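Local coordinates for Lin2634 protein (PDB 3MZO), which probably acts as a metal-dependent HD-domain phosphohydrolase related to the YfbR-type 5'-deoxynucleotidases, and binds calcium ions in the crystal, at residues 5-8 and 9-12; 18-22 and 23-27; 107-111 and 112-116; 131-134 and 135-139. All coordinates share one frame; numbering follows the deposited sequence.

Contact 1. Residues 5-8 and 9-12; sequences HQYF and QSLS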
# COMPACT_ATOMS: atom_id res chain seq x y z
N HIS B 5 13.93 6.63 -24.87
CA HIS B 5 13.56 7.23 -23.59
C HIS B 5 12.23 6.66 -23.08
O HIS B 5 12.14 6.21 -21.93
CB HIS B 5 13.49 8.74 -23.70
CG HIS B 5 12.76 9.40 -22.58
ND1 HIS B 5 13.23 9.40 -21.29
CD2 HIS B 5 11.57 10.05 -22.56
CE1 HIS B 5 12.37 10.05 -20.52
NE2 HIS B 5 11.36 10.45 -21.27
N GLN B 6 11.25 6.62 -23.96
CA GLN B 6 9.93 6.11 -23.61
C GLN B 6 10.05 4.63 -23.24
O GLN B 6 9.40 4.14 -22.32
CB GLN B 6 8.92 6.26 -24.77
CG GLN B 6 8.84 7.64 -25.43
CD GLN B 6 8.26 8.72 -24.52
OE1 GLN B 6 7.53 8.43 -23.57
NE2 GLN B 6 8.60 9.99 -24.82
N TYR B 7 10.87 3.91 -23.96
CA TYR B 7 11.06 2.49 -23.70
C TYR B 7 11.69 2.29 -22.31
O TYR B 7 11.26 1.41 -21.54
CB TYR B 7 11.94 1.86 -24.78
CG TYR B 7 12.46 0.50 -24.38
CD1 TYR B 7 11.62 -0.60 -24.35
CD2 TYR B 7 13.80 0.32 -24.00
CE1 TYR B 7 12.09 -1.86 -23.97
CE2 TYR B 7 14.27 -0.94 -23.59
CZ TYR B 7 13.41 -2.02 -23.58
OH TYR B 7 13.85 -3.26 -23.21
N PHE B 8 12.71 3.11 -21.99
CA PHE B 8 13.35 3.02 -20.67
C PHE B 8 12.34 3.33 -19.55
O PHE B 8 12.36 2.69 -18.50
CB PHE B 8 14.56 3.98 -20.58
CG PHE B 8 15.82 3.49 -21.31
CD1 PHE B 8 15.92 2.22 -21.83
CD2 PHE B 8 16.93 4.30 -21.37
CE1 PHE B 8 17.10 1.80 -22.46
CE2 PHE B 8 18.09 3.91 -21.99
CZ PHE B 8 18.20 2.65 -22.53
N GLN B 9 11.45 4.31 -19.77
CA GLN B 9 10.44 4.64 -18.73
C GLN B 9 9.52 3.49 -18.55
O GLN B 9 9.16 3.19 -17.42
CB GLN B 9 9.59 5.85 -19.09
CG GLN B 9 10.32 7.13 -19.03
CD GLN B 9 9.44 8.26 -19.47
OE1 GLN B 9 8.81 8.19 -20.54
NE2 GLN B 9 9.37 9.29 -18.66
N SER B 10 9.17 2.83 -19.66
CA SER B 10 8.24 1.71 -19.61
C SER B 10 8.73 0.58 -18.71
O SER B 10 7.93 -0.19 -18.18
CB SER B 10 7.99 1.14 -21.01
OG SER B 10 9.05 0.27 -21.42
N LEU B 11 10.05 0.42 -18.59
CA LEU B 11 10.60 -0.69 -17.79
C LEU B 11 10.14 -0.56 -16.33
O LEU B 11 9.87 -1.57 -15.67
CB LEU B 11 12.13 -0.73 -17.86
CG LEU B 11 12.77 -0.92 -19.21
CD1 LEU B 11 14.33 -0.63 -19.17
CD2 LEU B 11 12.45 -2.30 -19.67
N SER B 12 10.04 0.67 -15.84
CA SER B 12 9.48 0.94 -14.51
C SER B 12 8.00 0.62 -14.36
O SER B 12 7.56 0.27 -13.28
CB SER B 12 9.70 2.39 -14.08
OG SER B 12 11.05 2.58 -13.70
O HOH W 1 12.54 3.36 -15.83
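Gln9 lays its aliphatic stem over one face of the His5 imidazole one helical turn back, with CG 4.2 Å from the ring centroid: a CH-pi contact. The ring lies there because His5 CG is anti to the backbone N (chi1 163°), which swings it along the helix. Its nitrogens serve another chain, NE2 bonding to Glu193 and ND1 to Tyr144 OH of the second subunit.

Apolar contacts gather about Leu11, whose two branches divide the work. Its CD2 meets Tyr7 CZ at 4.0 Å, the two side chains crossing at a slant, while its CD1 lies 4.2 Å from Phe8 CD1. A branched leucine suits this place because it can touch both aromatics at once.

Among the backbone bonds, Gln9 N to His5 O (3.0 Å) and Ser10 N to Gln6 O (3.0 Å) are regular alpha-helical links. Leu11 N behaves differently: its bond to Tyr7 O is weak, and it also reaches Phe8 O at 3.2 Å from well above the carbonyl plane. Phe8 O further accepts a bond from a water at 2.8 Å that also bonds to Ser12 OG. Ser10 OG turns back to Tyr7 O, very short at 2.5 Å and so of doubtful exact length, and pairs with Tyr70 OH too.

Phe8 packs on Ile186 and Leu11 on Tyr36 of the second subunit, whereas the Tyr7 ring meets Tyr117 of its own chain edge-to-face. The arrangement is that of an interfacial helix: 4-13 lies between its own HD-domain fold and a partner subunit.

Contact 2. Residues 18-22 and 23-27; sequences YRCPG and KFKYQ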
# COMPACT_ATOMS: atom_id res chain seq x y z
N TYR B 18 1.23 -6.68 -11.62
CA TYR B 18 1.41 -7.82 -10.75
C TYR B 18 0.86 -9.08 -11.35
O TYR B 18 -0.01 -9.05 -12.21
CB TYR B 18 0.76 -7.52 -9.43
CG TYR B 18 1.49 -6.43 -8.74
CD1 TYR B 18 2.58 -6.72 -7.94
CD2 TYR B 18 1.15 -5.09 -8.93
CE1 TYR B 18 3.31 -5.72 -7.31
CE2 TYR B 18 1.87 -4.06 -8.28
CZ TYR B 18 2.96 -4.40 -7.48
OH TYR B 18 3.70 -3.46 -6.81
N ARG B 19 1.41 -10.21 -10.91
CA ARG B 19 1.04 -11.48 -11.46
C ARG B 19 -0.20 -11.99 -10.76
O ARG B 19 -0.31 -11.86 -9.55
CB ARG B 19 2.21 -12.45 -11.28
CG ARG B 19 3.36 -12.04 -12.20
CD ARG B 19 4.59 -12.76 -11.93
NE ARG B 19 4.46 -14.21 -11.81
CZ ARG B 19 4.41 -15.08 -12.83
NH1 ARG B 19 4.40 -14.68 -14.10
NH2 ARG B 19 4.33 -16.37 -12.56
N CYS B 20 -1.07 -12.60 -11.56
CA CYS B 20 -2.39 -13.12 -11.17
C CYS B 20 -3.10 -12.29 -10.10
O CYS B 20 -3.31 -12.71 -9.00
CB CYS B 20 -2.38 -14.63 -10.88
SG CYS B 20 -0.79 -15.49 -10.60
N PRO B 21 -3.45 -11.07 -10.45
CA PRO B 21 -4.18 -10.28 -9.47
C PRO B 21 -5.61 -10.84 -9.26
O PRO B 21 -6.14 -11.48 -10.15
CB PRO B 21 -4.20 -8.89 -10.09
CG PRO B 21 -4.12 -9.13 -11.58
CD PRO B 21 -3.28 -10.38 -11.74
N GLY B 22 -6.19 -10.61 -8.09
CA GLY B 22 -7.55 -11.08 -7.75
C GLY B 22 -7.46 -11.80 -6.42
O GLY B 22 -7.62 -11.21 -5.33
N LYS B 23 -7.11 -13.07 -6.50
CA LYS B 23 -7.00 -13.92 -5.30
C LYS B 23 -5.98 -13.38 -4.31
O LYS B 23 -4.91 -12.95 -4.71
CB LYS B 23 -6.61 -15.37 -5.69
CG LYS B 23 -7.64 -16.09 -6.59
CD LYS B 23 -8.94 -16.31 -5.87
CE LYS B 23 -9.98 -16.95 -6.78
NZ LYS B 23 -9.55 -18.29 -7.21
N PHE B 24 -6.32 -13.39 -3.03
CA PHE B 24 -5.40 -12.99 -1.98
C PHE B 24 -4.10 -13.77 -2.06
O PHE B 24 -4.13 -15.00 -2.19
CB PHE B 24 -6.00 -13.21 -0.58
CG PHE B 24 -5.02 -12.95 0.51
CD1 PHE B 24 -4.76 -11.65 0.91
CD2 PHE B 24 -4.27 -14.00 1.08
CE1 PHE B 24 -3.80 -11.39 1.86
CE2 PHE B 24 -3.32 -13.73 2.06
CZ PHE B 24 -3.08 -12.43 2.44
N LYS B 25 -2.97 -13.07 -2.01
CA LYS B 25 -1.66 -13.68 -1.90
C LYS B 25 -0.96 -13.04 -0.72
O LYS B 25 -1.04 -11.82 -0.55
CB LYS B 25 -0.80 -13.45 -3.15
CG LYS B 25 -1.39 -13.97 -4.44
CD LYS B 25 -0.54 -13.53 -5.61
CE LYS B 25 -1.34 -13.26 -6.85
NZ LYS B 25 -1.24 -14.36 -7.90
N TYR B 26 -0.22 -13.83 0.06
CA TYR B 26 0.55 -13.22 1.17
C TYR B 26 1.65 -12.34 0.61
O TYR B 26 1.96 -11.32 1.19
CB TYR B 26 1.10 -14.28 2.13
CG TYR B 26 0.06 -15.04 2.95
CD1 TYR B 26 -0.47 -14.51 4.12
CD2 TYR B 26 -0.35 -16.33 2.57
CE1 TYR B 26 -1.40 -15.21 4.85
CE2 TYR B 26 -1.26 -17.03 3.32
CZ TYR B 26 -1.77 -16.48 4.46
OH TYR B 26 -2.69 -17.20 5.18
N GLN B 27 2.26 -12.73 -0.52
CA GLN B 27 3.29 -11.94 -1.19
C GLN B 27 2.96 -11.75 -2.67
O GLN B 27 2.72 -12.73 -3.38
CB GLN B 27 4.61 -12.68 -1.14
CG GLN B 27 5.13 -12.95 0.23
CD GLN B 27 6.53 -13.46 0.18
OE1 GLN B 27 6.84 -14.48 0.79
NE2 GLN B 27 7.40 -12.77 -0.57
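Lys25 reaches back across the turn, and as modelled its CE and NZ lie over the carbonyls of Arg19 and Cys20. The setting is the irregular loop joining helix 4-13 to helix 31-51 of the HD-domain fold, a loop that bends back on itself between Cys20 and Lys23. NZ makes two weak hydrogen bonds, to Cys20 O at 2.9 Å and to Arg19 O at 3.1 Å. The model sets this ammonium too close to a neighbour, so its exact place is doubtful. A lysine is plausible here, since a long flexible chain can reach back across the turn.

The reversal depends on unusual backbone angles. Cys20 takes positive phi and psi, and Gly22, at phi 128° and psi -85°, has a conformation that belongs to glycine, where a side chain would press on the preceding carbonyl. Gly22 N is buried and has no partner in the model, whereas Gly22 O bonds to Asn16 ND2 of the third subunit.

The Arg19 side chain reaches the metal site: it comes within about 3 Å of that of His34 and about 4 Å of a calcium ion at the nearest atoms. NE forms a salt bridge with Glu145, which probably holds the guanidinium beside the metal, and its backbone is hydrogen-bonded to His29. Farther along, Tyr26 N and Gln27 N bond to the two carboxylate oxygens of Glu149, tying the loop to helix 129-151. Beside them Phe24 CE2 lies 3.5 Å above the ring plane of Tyr26, over the ring centre.

Contact 3. Residues 107-111 and 112-116; sequences REIPA and TFQPI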
# COMPACT_ATOMS: atom_id res chain seq x y z
N ARG B 107 5.13 1.65 -33.37
CA ARG B 107 4.81 2.99 -32.86
C ARG B 107 5.89 3.60 -31.99
O ARG B 107 6.17 4.79 -32.11
CB ARG B 107 3.53 2.96 -32.02
CG ARG B 107 2.28 3.32 -32.77
CD ARG B 107 1.07 3.22 -31.85
NE ARG B 107 -0.17 3.55 -32.55
N GLU B 108 6.48 2.80 -31.11
CA GLU B 108 7.30 3.36 -30.03
C GLU B 108 8.81 3.29 -30.24
O GLU B 108 9.54 4.15 -29.72
CB GLU B 108 6.96 2.66 -28.70
CG GLU B 108 5.49 2.71 -28.30
CD GLU B 108 4.98 4.12 -28.08
OE1 GLU B 108 5.75 4.95 -27.55
OE2 GLU B 108 3.80 4.39 -28.44
N ILE B 109 9.28 2.28 -30.98
CA ILE B 109 10.73 2.04 -31.09
C ILE B 109 11.22 2.73 -32.34
O ILE B 109 10.52 2.68 -33.36
CB ILE B 109 11.07 0.52 -31.16
CG1 ILE B 109 10.56 -0.24 -29.91
CG2 ILE B 109 12.57 0.30 -31.35
CD1 ILE B 109 11.33 0.03 -28.62
N PRO B 110 12.41 3.38 -32.29
CA PRO B 110 12.94 3.96 -33.52
C PRO B 110 13.19 2.88 -34.58
O PRO B 110 13.47 1.73 -34.26
CB PRO B 110 14.27 4.60 -33.09
CG PRO B 110 14.08 4.94 -31.65
CD PRO B 110 13.26 3.74 -31.13
N ALA B 111 13.08 3.32 -35.83
CA ALA B 111 13.17 2.46 -37.02
C ALA B 111 14.43 1.60 -36.99
O ALA B 111 14.34 0.37 -37.17
CB ALA B 111 13.11 3.34 -38.29
N THR B 112 15.60 2.21 -36.73
CA THR B 112 16.87 1.47 -36.71
C THR B 112 16.84 0.26 -35.78
O THR B 112 17.56 -0.69 -36.01
CB THR B 112 18.07 2.28 -36.14
OG1 THR B 112 18.31 3.42 -36.96
CG2 THR B 112 19.34 1.41 -36.09
N PHE B 113 16.05 0.33 -34.70
CA PHE B 113 16.03 -0.72 -33.68
C PHE B 113 14.80 -1.62 -33.75
O PHE B 113 14.73 -2.58 -32.97
CB PHE B 113 16.16 -0.11 -32.26
CG PHE B 113 17.49 0.56 -32.03
CD1 PHE B 113 18.65 -0.20 -31.87
CD2 PHE B 113 17.59 1.96 -32.01
CE1 PHE B 113 19.89 0.40 -31.69
CE2 PHE B 113 18.84 2.56 -31.82
CZ PHE B 113 19.98 1.77 -31.66
N GLN B 114 13.85 -1.34 -34.66
CA GLN B 114 12.63 -2.15 -34.69
C GLN B 114 12.92 -3.65 -34.92
O GLN B 114 12.33 -4.49 -34.24
CB GLN B 114 11.60 -1.62 -35.70
CG GLN B 114 10.89 -0.38 -35.17
CD GLN B 114 9.80 0.12 -36.08
OE1 GLN B 114 9.38 -0.57 -37.01
NE2 GLN B 114 9.30 1.33 -35.80
N PRO B 115 13.85 -3.97 -35.86
CA PRO B 115 14.11 -5.39 -36.12
C PRO B 115 14.63 -6.12 -34.90
O PRO B 115 14.13 -7.22 -34.59
CB PRO B 115 15.16 -5.35 -37.25
CG PRO B 115 14.84 -4.08 -38.03
CD PRO B 115 14.50 -3.10 -36.88
N ILE B 116 15.55 -5.49 -34.17
CA ILE B 116 16.12 -6.13 -33.00
C ILE B 116 15.05 -6.34 -31.91
O ILE B 116 14.94 -7.44 -31.35
CB ILE B 116 17.38 -5.37 -32.52
CG1 ILE B 116 18.31 -6.31 -31.75
CG2 ILE B 116 17.00 -4.18 -31.68
CD1 ILE B 116 19.43 -5.61 -31.03
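This is a local contact at a corner between two helices, where the chain leaves helix 87-108 and Ile109 and Pro110 meet Phe113 and Gln114 at the start of helix 114-121. Ile109 is the first residue to depart from helical angles. Its carbonyl is taken up by the Gln114 side chain: NE2 donates to Ile109 O at 3.0 Å along an almost straight bond of 172°, with the oxygen in the amide plane. Gln114 can span the corner because its chain runs extended beyond CG (chi2 -176°), and glutamine suits the place by pairing that length with an N-H donor.

Backbone bonds of the i to i-3 kind tighten the turn. Phe113 N reaches Pro110 O at 3.0 Å and Gln114 N reaches Ala111 O at 3.1 Å, both from above the carbonyl plane, as fits the 3-10 turn leading into the helix. Pro115 follows in the first helical turn, where a residue lacking an N-H costs no helical bond; its CD rests 3.5 Å from Ala111 O.

Apolar contacts also join the two segments. Ile109 CG2 meets Phe113 CB at 3.7 Å, the two side chains crossing at about a right angle, and Pro110 CB comes to the ring edge at Phe113 CD2, 4.4 Å away. Thr112 CG2 lies over a face of the same ring.

Phe113 packs against Phe44 and Val48 of helix 31-51 of the second subunit and Pro110 against Tyr181 of its helix 177-191, so the link between helices 87-108 and 114-121 packs against two helices of the neighbouring subunit.

Contact 4. Residues 131-134 and 135-139; sequences GKIL and AISDK. With CA (calcium ion), chain K.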
# COMPACT_ATOMS: atom_id res chain seq x y z
N GLY B 131 15.07 -22.07 -25.69
CA GLY B 131 13.62 -21.91 -25.58
C GLY B 131 13.00 -22.85 -24.56
O GLY B 131 12.05 -22.49 -23.84
N LYS B 132 13.52 -24.07 -24.52
CA LYS B 132 13.08 -25.02 -23.50
C LYS B 132 13.56 -24.58 -22.12
O LYS B 132 12.85 -24.77 -21.12
CB LYS B 132 13.54 -26.42 -23.82
CG LYS B 132 12.97 -26.97 -25.09
CD LYS B 132 13.55 -28.35 -25.39
CE LYS B 132 12.85 -28.94 -26.57
NZ LYS B 132 13.35 -30.31 -26.93
N ILE B 133 14.75 -23.99 -22.06
CA ILE B 133 15.22 -23.46 -20.78
C ILE B 133 14.26 -22.38 -20.31
O ILE B 133 13.97 -22.30 -19.11
CB ILE B 133 16.68 -22.96 -20.83
CG1 ILE B 133 17.64 -24.16 -20.87
CG2 ILE B 133 17.04 -22.05 -19.65
CD1 ILE B 133 19.05 -23.77 -21.19
N LEU B 134 13.76 -21.56 -21.23
CA LEU B 134 12.77 -20.54 -20.85
C LEU B 134 11.49 -21.20 -20.35
O LEU B 134 10.93 -20.76 -19.35
CB LEU B 134 12.43 -19.60 -22.01
CG LEU B 134 11.29 -18.58 -21.76
CD1 LEU B 134 11.47 -17.71 -20.52
CD2 LEU B 134 11.07 -17.72 -23.01
N ALA B 135 11.04 -22.25 -21.05
CA ALA B 135 9.81 -22.94 -20.66
C ALA B 135 9.92 -23.46 -19.22
O ALA B 135 9.01 -23.23 -18.42
CB ALA B 135 9.40 -24.11 -21.67
N ILE B 136 11.02 -24.13 -18.89
CA ILE B 136 11.10 -24.74 -17.58
C ILE B 136 11.33 -23.68 -16.51
O ILE B 136 10.83 -23.84 -15.39
CB ILE B 136 12.13 -25.88 -17.46
CG1 ILE B 136 13.55 -25.39 -17.72
CG2 ILE B 136 11.78 -27.05 -18.44
CD1 ILE B 136 14.63 -26.50 -17.56
N SER B 137 12.06 -22.61 -16.85
CA SER B 137 12.41 -21.57 -15.88
C SER B 137 11.21 -20.75 -15.39
O SER B 137 11.10 -20.41 -14.21
CB SER B 137 13.49 -20.64 -16.50
OG SER B 137 14.72 -21.35 -16.67
N ASP B 138 10.33 -20.43 -16.33
CA ASP B 138 9.05 -19.79 -16.06
C ASP B 138 8.18 -20.67 -15.13
O ASP B 138 7.62 -20.20 -14.13
CB ASP B 138 8.37 -19.54 -17.41
CG ASP B 138 7.17 -18.62 -17.32
OD1 ASP B 138 7.02 -17.89 -16.31
OD2 ASP B 138 6.37 -18.61 -18.28
N LYS B 139 8.09 -21.97 -15.43
CA LYS B 139 7.35 -22.88 -14.57
C LYS B 139 7.99 -23.07 -13.20
O LYS B 139 7.31 -23.22 -12.21
CB LYS B 139 7.12 -24.25 -15.23
CG LYS B 139 6.26 -24.23 -16.48
CD LYS B 139 4.89 -23.60 -16.26
CE LYS B 139 4.10 -23.56 -17.57
NZ LYS B 139 2.71 -23.20 -17.31
CA CA K . 5.97 -15.80 -17.42
O HOH W 2 4.92 -15.94 -19.84
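Residues 131-134 and 135-139 are consecutive turns of one alpha helix, joined by a ladder of i to i+4 bonds: Ala135 N to Gly131 O at 3.0 Å, Ile136 N to Lys132 O at 3.0 Å, and Asp138 N to Leu134 O at 3.1 Å, the last nearly straight at 171°. Ile133 O is gripped twice by one residue. Ser137 N reaches it at 3.0 Å and Ser137 OG at 2.7 Å, from opposite faces of the carbonyl plane, so the buried hydroxyl spends its hydrogen inside its own helix.

That economy suits the surroundings. Ser137 is small and faces Ile41, Ala42 and Phe45 of helix 31-51, where a polar tip gains from a partner within its own helix. Ile133 packs on Leu61 of helix 58-67, and Ile136 meets Ser178 and Val179 of helix 177-191. The helix is thus packed among helices 31-51, 58-67 and 177-191, and beta-branched isoleucines suit such close helix-to-helix surfaces.

Asp138, also buried, carries its carboxylate to the calcium ion. With CG anti to the backbone N (chi1 -168°), OD1 binds the metal at 2.6 Å while OD2 stays farther from it, at 3.0 Å. A water 2.6 Å from the calcium ion is another ligand. Lys125 forms a salt bridge with OD2, a second-shell partner that probably fixes the rotation of the carboxylate. His34, His68 and Asp69 complete the protein ligands, and the set His, His-Asp and Asp is the signature metal site of the HD-domain phosphohydrolase fold.

Contacts 2 and 4 gather at the calcium site, contacts 1 and 3 at the interface with the second subunit. Contact 4 supplies a ligand to the metal, and contact 2 comes within about 5 Å of contact 4 at the nearest atoms, being tied to helix 129-151, which carries contact 4. Contacts 1 and 3 have centres 14 Å apart and nearest atoms about 4 Å apart. The side chain of Ser12 in contact 1 lies about 13 Å from a calcium ion, and that of Leu11 about 11 Å from that of Asp69. Contact 3 lies away from the metals, its centre 27 Å from that of contact 4.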